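Side-chain contacts in separin (Saccharomyces cerevisiae, PDB 5U1T), which cleaves the MCD1/SCC1 subunit of cohesin at the onset of anaphase, as a caspase-like protease that securin keeps inactive for most of the cell cycle: residues 91-94 / 95-99; 143-146 / 147-151; 352-355 / 356-360; 841-845 / 846-850; 852-855 / 856-860. All blocks are in the same frame, centred on the assembly; numbering follows the deposited sequence.

Interaction 1 (91-94 / 95-99); sequences LGLA and SSEII
L93 and E97, one helical turn apart, meet through backbone and side chain together. N of E97 donates to O of L93 at 3.0 Å (N-H...O 150°), and CG of E97 lies 3.2 Å from that same O of L93. CG is there because it stands beside its own backbone N (chi1 -81°), whereas the bend at chi2 carries the carboxylate away. The apolar part is looser: CD2 of L93 comes no nearer than 4.4 Å to CG of E97. The same turn is held by N of S95 bonding to O of L91 at 3.2 Å. N of I98 bonds to O of A94 at 3.1 Å, and CG1 of I98 touches O of A94 at 3.5 Å. In the next shell, OE1 of E97 is hydrogen-bonded to NE2 of H78, while OE2 lies close to the like-charged D52, which may raise the affinity of one carboxylate for a proton. I98 packs on L132, L135 and I139, and A94 on L85. This is the i to i+4 pattern of an alpha-helix, here the opening turns of helix 91-103 within the separase helical domain.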
loop_
_atom_site.group_PDB
_atom_site.type_symbol
_atom_site.label_atom_id
_atom_site.label_comp_id
_atom_site.label_asym_id
_atom_site.label_seq_id
_atom_site.Cartn_x
_atom_site.Cartn_y
_atom_site.Cartn_z
ATOM N N LEU A 91 -4.440 -33.805 -65.590
ATOM C CA LEU A 91 -3.229 -34.111 -64.885
ATOM C C LEU A 91 -2.339 -32.949 -64.640
ATOM O O LEU A 91 -1.579 -32.965 -63.709
ATOM C CB LEU A 91 -2.470 -35.187 -65.622
ATOM C CG LEU A 91 -3.331 -36.407 -65.878
ATOM C CD1 LEU A 91 -2.560 -37.401 -66.704
ATOM C CD2 LEU A 91 -3.736 -37.018 -64.562
ATOM N N GLY A 92 -2.414 -31.942 -65.481
ATOM C CA GLY A 92 -1.590 -30.780 -65.287
ATOM C C GLY A 92 -2.119 -30.001 -64.115
ATOM O O GLY A 92 -1.395 -29.530 -63.284
ATOM N N LEU A 93 -3.422 -29.882 -64.060
ATOM C CA LEU A 93 -4.073 -29.167 -63.009
ATOM C C LEU A 93 -4.009 -29.907 -61.702
ATOM O O LEU A 93 -3.879 -29.316 -60.667
ATOM C CB LEU A 93 -5.521 -28.995 -63.387
ATOM C CG LEU A 93 -6.032 -27.587 -63.502
ATOM C CD1 LEU A 93 -7.459 -27.650 -63.964
ATOM C CD2 LEU A 93 -5.972 -26.969 -62.135
ATOM N N ALA A 94 -4.121 -31.212 -61.757
ATOM C CA ALA A 94 -4.107 -32.003 -60.564
ATOM C C ALA A 94 -2.781 -31.892 -59.910
ATOM O O ALA A 94 -2.683 -31.816 -58.728
ATOM C CB ALA A 94 -4.405 -33.437 -60.897
ATOM N N SER A 95 -1.747 -31.919 -60.704
ATOM C CA SER A 95 -0.386 -31.814 -60.221
ATOM C C SER A 95 -0.140 -30.511 -59.437
ATOM O O SER A 95 0.419 -30.522 -58.331
ATOM C CB SER A 95 0.580 -31.918 -61.402
ATOM O OG SER A 95 1.910 -32.082 -60.958
ATOM N N SER A 96 -0.565 -29.385 -59.986
ATOM C CA SER A 96 -0.243 -28.155 -59.303
ATOM C C SER A 96 -1.214 -27.946 -58.125
ATOM O O SER A 96 -0.897 -27.214 -57.184
ATOM C CB SER A 96 -0.236 -26.979 -60.281
ATOM O OG SER A 96 -1.492 -26.823 -60.880
ATOM N N GLU A 97 -2.361 -28.624 -58.161
ATOM C CA GLU A 97 -3.251 -28.677 -57.002
ATOM C C GLU A 97 -2.624 -29.384 -55.796
ATOM O O GLU A 97 -2.863 -28.983 -54.655
ATOM C CB GLU A 97 -4.564 -29.372 -57.347
ATOM C CG GLU A 97 -5.556 -28.487 -58.041
ATOM C CD GLU A 97 -6.043 -27.381 -57.156
ATOM O OE1 GLU A 97 -5.939 -27.514 -55.910
ATOM O OE2 GLU A 97 -6.531 -26.375 -57.706
ATOM N N ILE A 98 -1.844 -30.433 -56.054
ATOM C CA ILE A 98 -1.121 -31.169 -55.021
ATOM C C ILE A 98 -0.119 -30.250 -54.330
ATOM O O ILE A 98 -0.090 -30.120 -53.097
ATOM C CB ILE A 98 -0.380 -32.401 -55.621
ATOM C CG1 ILE A 98 -1.369 -33.527 -55.963
ATOM C CG2 ILE A 98 0.740 -32.886 -54.709
ATOM C CD1 ILE A 98 -0.714 -34.855 -56.265
ATOM N N ILE A 99 0.710 -29.615 -55.151
ATOM C CA ILE A 99 1.673 -28.619 -54.692
ATOM C C ILE A 99 1.001 -27.486 -53.873
ATOM O O ILE A 99 1.490 -27.124 -52.807
ATOM C CB ILE A 99 2.451 -28.069 -55.912
ATOM C CG1 ILE A 99 3.379 -29.170 -56.413
ATOM C CG2 ILE A 99 3.232 -26.810 -55.566
ATOM C CD1 ILE A 99 3.954 -28.937 -57.807
#

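Interaction 2 (143-146 / 147-151); sequences RKLV and DEYLP
E148 folds back over L145, and its chain can be followed atom by atom. CB is 4.0 Å from O of L145; CG moves in to 3.2 Å from that same O of L145. The bend at chi2 (-78°) then turns the chain toward the L145 backbone, so that CD lies 3.8 Å from CA of L145. At the tip the carboxylate divides: OE1 lies 3.8 Å from CD2 of L145, and OE2 sits 3.6 Å from the carbonyl C of L145. These are van der Waals contacts, mostly with the L145 backbone; at CD2 the side chains themselves meet. O of L145 has its hydrogen bond elsewhere, from N of Y149 at 3.1 Å, with the donor in the carbonyl plane and a C=O...N angle of 159°. The Y149 ring presents its edge to this oxygen, CD1 being 3.4 Å from O of L145. CB of L145 adds an apolar touch to the same ring carbon. The turn joins two helices: K144, with positive phi (60°), ends helix 129-142 in a Schellman motif, and helix 146-158 follows. There V146 packs on L141 and on F182 and V185 of helix 172-185, Y149 leans on I140, and OD1 of D147 is hydrogen-bonded to T187.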
loop_
_atom_site.group_PDB
_atom_site.type_symbol
_atom_site.label_atom_id
_atom_site.label_comp_id
_atom_site.label_asym_id
_atom_site.label_seq_id
_atom_site.Cartn_x
_atom_site.Cartn_y
_atom_site.Cartn_z
ATOM N N ARG A 143 1.143 -39.251 -66.550
ATOM C CA ARG A 143 1.812 -38.310 -67.446
ATOM C C ARG A 143 2.986 -38.974 -68.174
ATOM O O ARG A 143 3.631 -38.351 -69.031
ATOM C CB ARG A 143 2.293 -37.083 -66.678
ATOM C CG ARG A 143 1.170 -36.236 -66.092
ATOM C CD ARG A 143 1.678 -34.904 -65.568
ATOM N NE ARG A 143 1.747 -33.868 -66.593
ATOM C CZ ARG A 143 1.743 -32.566 -66.326
ATOM N NH1 ARG A 143 1.681 -32.152 -65.064
ATOM N NH2 ARG A 143 1.801 -31.681 -67.311
ATOM N N LYS A 144 3.251 -40.235 -67.832
ATOM C CA LYS A 144 4.318 -41.026 -68.456
ATOM C C LYS A 144 5.678 -40.374 -68.247
ATOM O O LYS A 144 6.530 -40.381 -69.137
ATOM C CB LYS A 144 4.065 -41.229 -69.960
ATOM C CG LYS A 144 2.668 -41.704 -70.312
ATOM C CD LYS A 144 2.712 -42.672 -71.484
ATOM C CE LYS A 144 1.325 -42.918 -72.047
ATOM N NZ LYS A 144 0.602 -41.621 -72.214
ATOM N N LEU A 145 5.881 -39.815 -67.060
ATOM C CA LEU A 145 7.120 -39.097 -66.777
ATOM C C LEU A 145 8.033 -39.914 -65.885
ATOM O O LEU A 145 8.886 -39.366 -65.191
ATOM C CB LEU A 145 6.823 -37.748 -66.131
ATOM C CG LEU A 145 6.006 -36.795 -66.990
ATOM C CD1 LEU A 145 5.655 -35.548 -66.181
ATOM C CD2 LEU A 145 6.756 -36.453 -68.281
ATOM N N VAL A 146 7.861 -41.231 -65.918
ATOM C CA VAL A 146 8.583 -42.086 -64.996
ATOM C C VAL A 146 10.083 -41.996 -65.266
ATOM O O VAL A 146 10.880 -41.880 -64.339
ATOM C CB VAL A 146 8.079 -43.545 -65.075
ATOM C CG1 VAL A 146 8.889 -44.451 -64.171
ATOM C CG2 VAL A 146 6.599 -43.616 -64.696
ATOM N N ASP A 147 10.459 -41.999 -66.539
ATOM C CA ASP A 147 11.866 -41.893 -66.924
ATOM C C ASP A 147 12.587 -40.662 -66.330
ATOM O O ASP A 147 13.689 -40.782 -65.795
ATOM C CB ASP A 147 11.993 -41.877 -68.459
ATOM C CG ASP A 147 12.161 -43.279 -69.058
ATOM O OD1 ASP A 147 12.295 -44.248 -68.266
ATOM O OD2 ASP A 147 12.169 -43.406 -70.316
ATOM N N GLU A 148 11.970 -39.488 -66.426
ATOM C CA GLU A 148 12.582 -38.258 -65.923
ATOM C C GLU A 148 12.547 -38.181 -64.407
ATOM O O GLU A 148 13.374 -37.501 -63.796
ATOM C CB GLU A 148 11.897 -37.019 -66.514
ATOM C CG GLU A 148 10.468 -37.231 -67.007
ATOM C CD GLU A 148 10.407 -37.925 -68.361
ATOM O OE1 GLU A 148 10.274 -37.235 -69.393
ATOM O OE2 GLU A 148 10.501 -39.170 -68.389
ATOM N N TYR A 149 11.599 -38.869 -63.789
ATOM C CA TYR A 149 11.495 -38.824 -62.338
ATOM C C TYR A 149 12.328 -39.900 -61.674
ATOM O O TYR A 149 12.411 -39.956 -60.450
ATOM C CB TYR A 149 10.041 -38.969 -61.912
ATOM C CG TYR A 149 9.334 -37.657 -61.691
ATOM C CD1 TYR A 149 8.675 -37.025 -62.731
ATOM C CD2 TYR A 149 9.319 -37.054 -60.444
ATOM C CE1 TYR A 149 8.023 -35.834 -62.545
ATOM C CE2 TYR A 149 8.663 -35.853 -60.246
ATOM C CZ TYR A 149 8.014 -35.247 -61.303
ATOM O OH TYR A 149 7.356 -34.047 -61.129
ATOM N N LEU A 150 12.951 -40.746 -62.495
ATOM C CA LEU A 150 13.473 -42.029 -62.023
ATOM C C LEU A 150 14.390 -41.944 -60.792
ATOM O O LEU A 150 14.133 -42.634 -59.811
ATOM C CB LEU A 150 14.190 -42.767 -63.160
ATOM C CG LEU A 150 14.923 -44.036 -62.715
ATOM C CD1 LEU A 150 13.966 -45.037 -62.054
ATOM C CD2 LEU A 150 15.633 -44.656 -63.882
ATOM N N PRO A 151 15.444 -41.102 -60.823
ATOM C CA PRO A 151 16.289 -41.048 -59.616
ATOM C C PRO A 151 15.548 -40.555 -58.366
ATOM O O PRO A 151 15.904 -40.936 -57.252
ATOM C CB PRO A 151 17.389 -40.063 -60.002
ATOM C CG PRO A 151 16.765 -39.210 -61.055
ATOM C CD PRO A 151 15.884 -40.130 -61.838
#

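Interaction 3 (352-355 / 356-360); sequences VIYI and NSNIK
Y354 and N358 meet where helix 342-357 ends, N358 being the first residue to leave helical backbone angles. OD1 of N358 lies 3.2 Å from CE1 of Y354, with ring and amide planes 87° apart. The tyrosine reaches it because CG is anti to N (chi1 173°), which sends the ring along toward the helix end. The packed side is inward, where I355 rests on L371, L374 and L378 of helix 365-384. The helix end itself is closed by the bond from N of N358 to O of I355, 3.0 Å, beside a weak one to O of Y354. Y354 belongs to the firmer part, its OH hydrogen-bonded to T322 and its ring on L326; an alanine here would probably leave T322 without that partner and open a gap beside the N358 amide. The solvent side is looser: the side chains of I353 and S357, both exposed, approach only to 4.0 Å (CG2 to OG). Even so, I353 and N356 pack on apolar side chains of another protein chain. N of S357 bonds soundly to O of I353 at 3.1 Å, while OG of S357 is modelled on the opposite face of that carbonyl plane, a doubtfully short 2.5 Å from O of I353.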
loop_
_atom_site.group_PDB
_atom_site.type_symbol
_atom_site.label_atom_id
_atom_site.label_comp_id
_atom_site.label_asym_id
_atom_site.label_seq_id
_atom_site.Cartn_x
_atom_site.Cartn_y
_atom_site.Cartn_z
ATOM N N VAL A 352 32.501 -35.519 -37.009
ATOM C CA VAL A 352 31.916 -34.229 -36.665
ATOM C C VAL A 352 32.722 -33.518 -35.584
ATOM O O VAL A 352 32.558 -32.318 -35.370
ATOM C CB VAL A 352 30.443 -34.362 -36.195
ATOM C CG1 VAL A 352 29.678 -35.322 -37.091
ATOM C CG2 VAL A 352 30.358 -34.796 -34.744
ATOM N N ILE A 353 33.585 -34.251 -34.891
ATOM C CA ILE A 353 34.489 -33.606 -33.946
ATOM C C ILE A 353 35.637 -33.031 -34.768
ATOM O O ILE A 353 36.135 -31.942 -34.486
ATOM C CB ILE A 353 35.010 -34.577 -32.847
ATOM C CG1 ILE A 353 34.185 -34.465 -31.559
ATOM C CG2 ILE A 353 36.436 -34.251 -32.476
ATOM C CD1 ILE A 353 32.734 -34.860 -31.676
ATOM N N TYR A 354 36.024 -33.757 -35.811
ATOM C CA TYR A 354 37.084 -33.307 -36.711
ATOM C C TYR A 354 36.746 -31.989 -37.393
ATOM O O TYR A 354 37.556 -31.058 -37.412
ATOM C CB TYR A 354 37.372 -34.362 -37.777
ATOM C CG TYR A 354 38.330 -33.886 -38.843
ATOM C CD1 TYR A 354 39.650 -33.582 -38.531
ATOM C CD2 TYR A 354 37.921 -33.746 -40.164
ATOM C CE1 TYR A 354 40.537 -33.149 -39.504
ATOM C CE2 TYR A 354 38.800 -33.311 -41.148
ATOM C CZ TYR A 354 40.108 -33.014 -40.810
ATOM O OH TYR A 354 40.997 -32.583 -41.774
ATOM N N ILE A 355 35.550 -31.928 -37.966
ATOM C CA ILE A 355 35.100 -30.742 -38.664
ATOM C C ILE A 355 35.082 -29.548 -37.732
ATOM O O ILE A 355 35.652 -28.499 -38.026
ATOM C CB ILE A 355 33.703 -30.923 -39.228
ATOM C CG1 ILE A 355 33.650 -32.093 -40.199
ATOM C CG2 ILE A 355 33.276 -29.684 -39.927
ATOM C CD1 ILE A 355 32.225 -32.491 -40.494
ATOM N N ASN A 356 34.418 -29.722 -36.600
ATOM C CA ASN A 356 34.277 -28.646 -35.632
ATOM C C ASN A 356 35.624 -28.057 -35.206
ATOM O O ASN A 356 35.785 -26.838 -35.080
ATOM C CB ASN A 356 33.522 -29.148 -34.407
ATOM C CG ASN A 356 33.136 -28.026 -33.477
ATOM O OD1 ASN A 356 32.926 -26.897 -33.915
ATOM N ND2 ASN A 356 33.050 -28.322 -32.186
ATOM N N SER A 357 36.597 -28.939 -35.012
ATOM C CA SER A 357 37.903 -28.543 -34.507
ATOM C C SER A 357 38.698 -27.739 -35.520
ATOM O O SER A 357 39.595 -26.982 -35.153
ATOM C CB SER A 357 38.696 -29.779 -34.098
ATOM O OG SER A 357 37.903 -30.629 -33.290
ATOM N N ASN A 358 38.370 -27.906 -36.794
ATOM C CA ASN A 358 39.129 -27.251 -37.843
ATOM C C ASN A 358 38.334 -26.218 -38.619
ATOM O O ASN A 358 38.629 -25.954 -39.780
ATOM C CB ASN A 358 39.681 -28.289 -38.812
ATOM C CG ASN A 358 40.914 -28.984 -38.278
ATOM O OD1 ASN A 358 41.120 -30.177 -38.503
ATOM N ND2 ASN A 358 41.748 -28.236 -37.565
ATOM N N ILE A 359 37.329 -25.629 -37.987
ATOM C CA ILE A 359 36.565 -24.593 -38.664
ATOM C C ILE A 359 37.443 -23.378 -38.940
ATOM O O ILE A 359 37.461 -22.850 -40.055
ATOM C CB ILE A 359 35.352 -24.163 -37.852
ATOM C CG1 ILE A 359 34.446 -25.363 -37.589
ATOM C CG2 ILE A 359 34.595 -23.083 -38.589
ATOM C CD1 ILE A 359 33.301 -25.056 -36.665
ATOM N N LYS A 360 38.189 -22.949 -37.927
ATOM C CA LYS A 360 39.042 -21.775 -38.070
ATOM C C LYS A 360 40.156 -22.071 -39.066
ATOM O O LYS A 360 40.735 -21.160 -39.656
ATOM C CB LYS A 360 39.612 -21.336 -36.708
ATOM C CG LYS A 360 40.308 -19.955 -36.708
ATOM C CD LYS A 360 41.827 -20.083 -36.930
ATOM C CE LYS A 360 42.368 -19.096 -37.963
ATOM N NZ LYS A 360 43.834 -19.295 -38.177
#

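Interaction 4 (841-845 / 846-850); sequences RYYMI and TEQTC
The carbonyl O of Y842 is approached by two groups of T846. The backbone N of T846 bonds to O of Y842 at 3.0 Å, nearly straight at 162°; OG1 of T846 lies 2.9 Å from the same O of Y842, although its proton may go to another acceptor. With chi1 at 51°, OG1 is placed between the backbone N and the carbonyl carbon, which also brings it over one face of the Y842 ring, toward the rim. The methyl, CG2 of T846, touches CE1 of Y842 at 3.5 Å. Beyond T846 the helix closes in a Schellman motif, E847 having positive phi (59°): N of E847 bonds to O of M844 at 3.0 Å, and a weak bond of 2.9 Å joins N of Q848 to O of Y843. OH of Y842 is hydrogen-bonded to E813. A leucine in its place would probably deprive E813 of that hydroxyl and T846 of the ring carbons its methyl touches. I845 bonds by its backbone to K1507, and T846 packs on Y1505 and L1508. The carbonyls of M844 and Y843 thus find donors within the turn, the second weakly, while a salt bridge from E847 to NZ of K1507 ties the turn to the peptidase C50 region.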
loop_
_atom_site.group_PDB
_atom_site.type_symbol
_atom_site.label_atom_id
_atom_site.label_comp_id
_atom_site.label_asym_id
_atom_site.label_seq_id
_atom_site.Cartn_x
_atom_site.Cartn_y
_atom_site.Cartn_z
ATOM N N ARG A 841 -14.575 12.367 10.612
ATOM C CA ARG A 841 -14.436 12.102 12.040
ATOM C C ARG A 841 -13.496 13.135 12.668
ATOM O O ARG A 841 -13.722 13.612 13.778
ATOM C CB ARG A 841 -13.913 10.685 12.298
ATOM C CG ARG A 841 -13.537 10.393 13.762
ATOM C CD ARG A 841 -12.932 8.980 13.912
ATOM N NE ARG A 841 -12.230 8.735 15.178
ATOM C CZ ARG A 841 -12.817 8.365 16.322
ATOM N NH1 ARG A 841 -12.075 8.171 17.409
ATOM N NH2 ARG A 841 -14.145 8.200 16.397
ATOM N N TYR A 842 -12.447 13.494 11.944
ATOM C CA TYR A 842 -11.484 14.424 12.493
ATOM C C TYR A 842 -12.121 15.803 12.684
ATOM O O TYR A 842 -11.842 16.484 13.657
ATOM C CB TYR A 842 -10.246 14.518 11.595
ATOM C CG TYR A 842 -9.360 15.673 11.975
ATOM C CD1 TYR A 842 -8.625 15.641 13.153
ATOM C CD2 TYR A 842 -9.288 16.815 11.177
ATOM C CE1 TYR A 842 -7.832 16.694 13.517
ATOM C CE2 TYR A 842 -8.502 17.868 11.534
ATOM C CZ TYR A 842 -7.774 17.801 12.707
ATOM O OH TYR A 842 -6.978 18.846 13.080
ATOM N N TYR A 843 -12.982 16.202 11.755
ATOM C CA TYR A 843 -13.613 17.514 11.826
ATOM C C TYR A 843 -14.646 17.521 12.925
ATOM O O TYR A 843 -14.956 18.566 13.486
ATOM C CB TYR A 843 -14.224 17.906 10.471
ATOM C CG TYR A 843 -13.144 18.257 9.481
ATOM C CD1 TYR A 843 -11.995 18.923 9.906
ATOM C CD2 TYR A 843 -13.234 17.904 8.141
ATOM C CE1 TYR A 843 -10.983 19.246 9.033
ATOM C CE2 TYR A 843 -12.210 18.231 7.248
ATOM C CZ TYR A 843 -11.091 18.900 7.710
ATOM O OH TYR A 843 -10.054 19.226 6.865
ATOM N N MET A 844 -15.150 16.346 13.258
ATOM C CA MET A 844 -16.043 16.204 14.396
ATOM C C MET A 844 -15.285 16.419 15.702
ATOM O O MET A 844 -15.690 17.215 16.521
ATOM C CB MET A 844 -16.704 14.833 14.395
ATOM C CG MET A 844 -18.049 14.790 13.708
ATOM S SD MET A 844 -18.924 13.245 14.103
ATOM C CE MET A 844 -18.294 12.881 15.758
ATOM N N ILE A 845 -14.184 15.704 15.880
ATOM C CA ILE A 845 -13.331 15.850 17.045
ATOM C C ILE A 845 -12.851 17.295 17.256
ATOM O O ILE A 845 -12.878 17.798 18.369
ATOM C CB ILE A 845 -12.104 14.909 16.945
ATOM C CG1 ILE A 845 -12.560 13.460 16.837
ATOM C CG2 ILE A 845 -11.163 15.074 18.143
ATOM C CD1 ILE A 845 -11.418 12.469 16.780
ATOM N N THR A 846 -12.420 17.971 16.199
ATOM C CA THR A 846 -11.945 19.343 16.355
ATOM C C THR A 846 -13.104 20.337 16.243
ATOM O O THR A 846 -12.911 21.553 16.303
ATOM C CB THR A 846 -10.872 19.693 15.322
ATOM O OG1 THR A 846 -11.347 19.341 14.024
ATOM C CG2 THR A 846 -9.602 18.938 15.608
ATOM N N GLU A 847 -14.301 19.798 16.058
ATOM C CA GLU A 847 -15.514 20.592 16.071
ATOM C C GLU A 847 -15.526 21.679 15.024
ATOM O O GLU A 847 -16.173 22.697 15.204
ATOM C CB GLU A 847 -15.726 21.218 17.447
ATOM C CG GLU A 847 -16.093 20.219 18.527
ATOM C CD GLU A 847 -16.157 20.847 19.925
ATOM O OE1 GLU A 847 -16.334 20.095 20.919
ATOM O OE2 GLU A 847 -16.028 22.090 20.031
ATOM N N GLN A 848 -14.813 21.473 13.927
ATOM C CA GLN A 848 -14.863 22.430 12.838
ATOM C C GLN A 848 -16.116 22.151 12.042
ATOM O O GLN A 848 -16.059 21.549 10.978
ATOM C CB GLN A 848 -13.621 22.328 11.976
ATOM C CG GLN A 848 -12.395 22.056 12.797
ATOM C CD GLN A 848 -11.131 22.113 11.991
ATOM O OE1 GLN A 848 -10.216 21.311 12.188
ATOM N NE2 GLN A 848 -11.059 23.073 11.077
ATOM N N THR A 849 -17.253 22.596 12.559
ATOM C CA THR A 849 -18.520 22.056 12.119
ATOM C C THR A 849 -18.851 22.319 10.641
ATOM O O THR A 849 -19.647 21.595 10.056
ATOM C CB THR A 849 -19.676 22.572 13.021
ATOM O OG1 THR A 849 -20.160 23.833 12.550
ATOM C CG2 THR A 849 -19.222 22.692 14.469
ATOM N N CYS A 850 -18.221 23.303 10.012
ATOM C CA CYS A 850 -18.502 23.567 8.595
ATOM C C CYS A 850 -17.862 22.515 7.669
ATOM O O CYS A 850 -18.527 21.945 6.802
ATOM C CB CYS A 850 -18.027 24.978 8.220
ATOM S SG CYS A 850 -18.122 25.413 6.424
#

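Interaction 5 (852-855 / 856-860); sequences QNIT and LGKAN
T855 and A859 form the shortest backbone link here, N of A859 donating to O of T855 at 2.8 Å, and CB of A859 lies beside that oxygen. T855, L856 and I854 bury the most surface in the contact, each by a different chemistry. T855 turns its hydroxyl back along the helix: with chi1 at 62°, OG1 lies between N and the carbonyl carbon and is hydrogen-bonded to O of L851, one turn earlier. The distance of 3.3 Å from OG1 of T855 to N of L856 is not a bond, because the angle is poor. That N of L856 instead donates to O of Q852 at 3.1 Å, standing 38° out of the carbonyl plane, and CB of L856 lies 3.4 Å from O of Q852. From there the isobutyl group leaves the contact, toward H840 and D881. I854 works with K858. N of K858 bonds to O of I854 at 3.0 Å, and CG of K858 comes within 3.4 Å of O of I854. The two side chains run side by side in the same direction, with CG2 of I854 3.8 Å from CE of K858. The lysine, extended beyond CG, therefore lends methylenes to a hydrophobic neighbour while its ammonium continues past it. Hydroxyl to carbonyl at T855 and aliphatic chain beside aliphatic chain at I854 imply that the T855 hydroxyl is satisfied within its own helix and that the lysine shields part of an exposed isoleucine, probably only at CG2.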
loop_
_atom_site.group_PDB
_atom_site.type_symbol
_atom_site.label_atom_id
_atom_site.label_comp_id
_atom_site.label_asym_id
_atom_site.label_seq_id
_atom_site.Cartn_x
_atom_site.Cartn_y
_atom_site.Cartn_z
ATOM N N GLN A 852 -16.943 19.720 8.627
ATOM C CA GLN A 852 -17.660 18.522 9.044
ATOM C C GLN A 852 -18.883 18.219 8.152
ATOM O O GLN A 852 -19.117 17.074 7.754
ATOM C CB GLN A 852 -18.080 18.700 10.495
ATOM C CG GLN A 852 -18.621 17.494 11.142
ATOM C CD GLN A 852 -19.151 17.807 12.523
ATOM O OE1 GLN A 852 -20.119 17.188 12.981
ATOM N NE2 GLN A 852 -18.513 18.766 13.203
ATOM N N ASN A 853 -19.658 19.259 7.851
ATOM C CA ASN A 853 -20.782 19.148 6.922
ATOM C C ASN A 853 -20.340 18.876 5.503
ATOM O O ASN A 853 -20.899 18.023 4.829
ATOM C CB ASN A 853 -21.617 20.426 6.937
ATOM C CG ASN A 853 -22.281 20.649 8.261
ATOM O OD1 ASN A 853 -22.610 19.687 8.974
ATOM N ND2 ASN A 853 -22.471 21.924 8.623
ATOM N N ILE A 854 -19.348 19.636 5.048
ATOM C CA ILE A 854 -18.853 19.495 3.698
ATOM C C ILE A 854 -18.269 18.109 3.469
ATOM O O ILE A 854 -18.503 17.520 2.415
ATOM C CB ILE A 854 -17.795 20.563 3.371
ATOM C CG1 ILE A 854 -18.480 21.898 3.040
ATOM C CG2 ILE A 854 -16.906 20.101 2.224
ATOM C CD1 ILE A 854 -17.535 23.095 3.038
ATOM N N THR A 855 -17.528 17.566 4.434
ATOM C CA THR A 855 -16.876 16.290 4.161
ATOM C C THR A 855 -17.805 15.113 4.415
ATOM O O THR A 855 -17.556 14.013 3.918
ATOM C CB THR A 855 -15.590 16.090 4.966
ATOM O OG1 THR A 855 -15.900 16.089 6.353
ATOM C CG2 THR A 855 -14.593 17.192 4.676
ATOM N N LEU A 856 -18.882 15.328 5.162
ATOM C CA LEU A 856 -19.919 14.300 5.258
ATOM C C LEU A 856 -20.644 14.182 3.914
ATOM O O LEU A 856 -20.954 13.077 3.466
ATOM C CB LEU A 856 -20.921 14.600 6.375
ATOM C CG LEU A 856 -22.104 13.624 6.444
ATOM C CD1 LEU A 856 -21.657 12.190 6.717
ATOM C CD2 LEU A 856 -23.099 14.065 7.478
ATOM N N GLY A 857 -20.917 15.319 3.275
ATOM C CA GLY A 857 -21.529 15.328 1.957
ATOM C C GLY A 857 -20.629 14.671 0.919
ATOM O O GLY A 857 -21.077 13.837 0.119
ATOM N N LYS A 858 -19.352 15.041 0.934
ATOM C CA LYS A 858 -18.388 14.442 0.033
ATOM C C LYS A 858 -18.277 12.939 0.323
ATOM O O LYS A 858 -18.354 12.135 -0.612
ATOM C CB LYS A 858 -17.020 15.127 0.137
ATOM C CG LYS A 858 -16.971 16.515 -0.483
ATOM C CD LYS A 858 -15.573 17.096 -0.480
ATOM C CE LYS A 858 -15.601 18.537 -0.977
ATOM N NZ LYS A 858 -14.266 19.192 -0.997
ATOM N N ALA A 859 -18.139 12.550 1.595
ATOM C CA ALA A 859 -17.970 11.130 1.920
ATOM C C ALA A 859 -19.167 10.313 1.440
ATOM O O ALA A 859 -19.008 9.200 0.921
ATOM C CB ALA A 859 -17.761 10.933 3.405
ATOM N N ASN A 860 -20.360 10.878 1.602
ATOM C CA ASN A 860 -21.572 10.188 1.200
ATOM C C ASN A 860 -21.663 10.041 -0.312
ATOM O O ASN A 860 -22.087 9.006 -0.822
ATOM C CB ASN A 860 -22.798 10.917 1.719
ATOM C CG ASN A 860 -23.035 10.679 3.184
ATOM O OD1 ASN A 860 -22.387 9.840 3.803
ATOM N ND2 ASN A 860 -23.981 11.410 3.748
#

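All five contacts lie away from the probable active-site cysteine. Interaction 1 is the most buried, with A94, S95, E97 and I98 inside, whereas interactions 2 and 5 each have two buried residues and three exposed. Interactions 1 and 5 are regular helix, carried by main-chain bonds; 2, 3 and 4 sit at helix ends, where turns and capping bonds replace the regular pattern. Interactions 1 and 2 touch, R143 laying its guanidinium against L91, G92 and S95. Interactions 4 and 5, centres 11 Å apart, share helix 849-863: the ring of Y843 packs on the methyl of T855, and Q852 reaches M844. Interaction 3 alone meets another protein chain; interaction 4 reaches the peptidase C50 region through K1507.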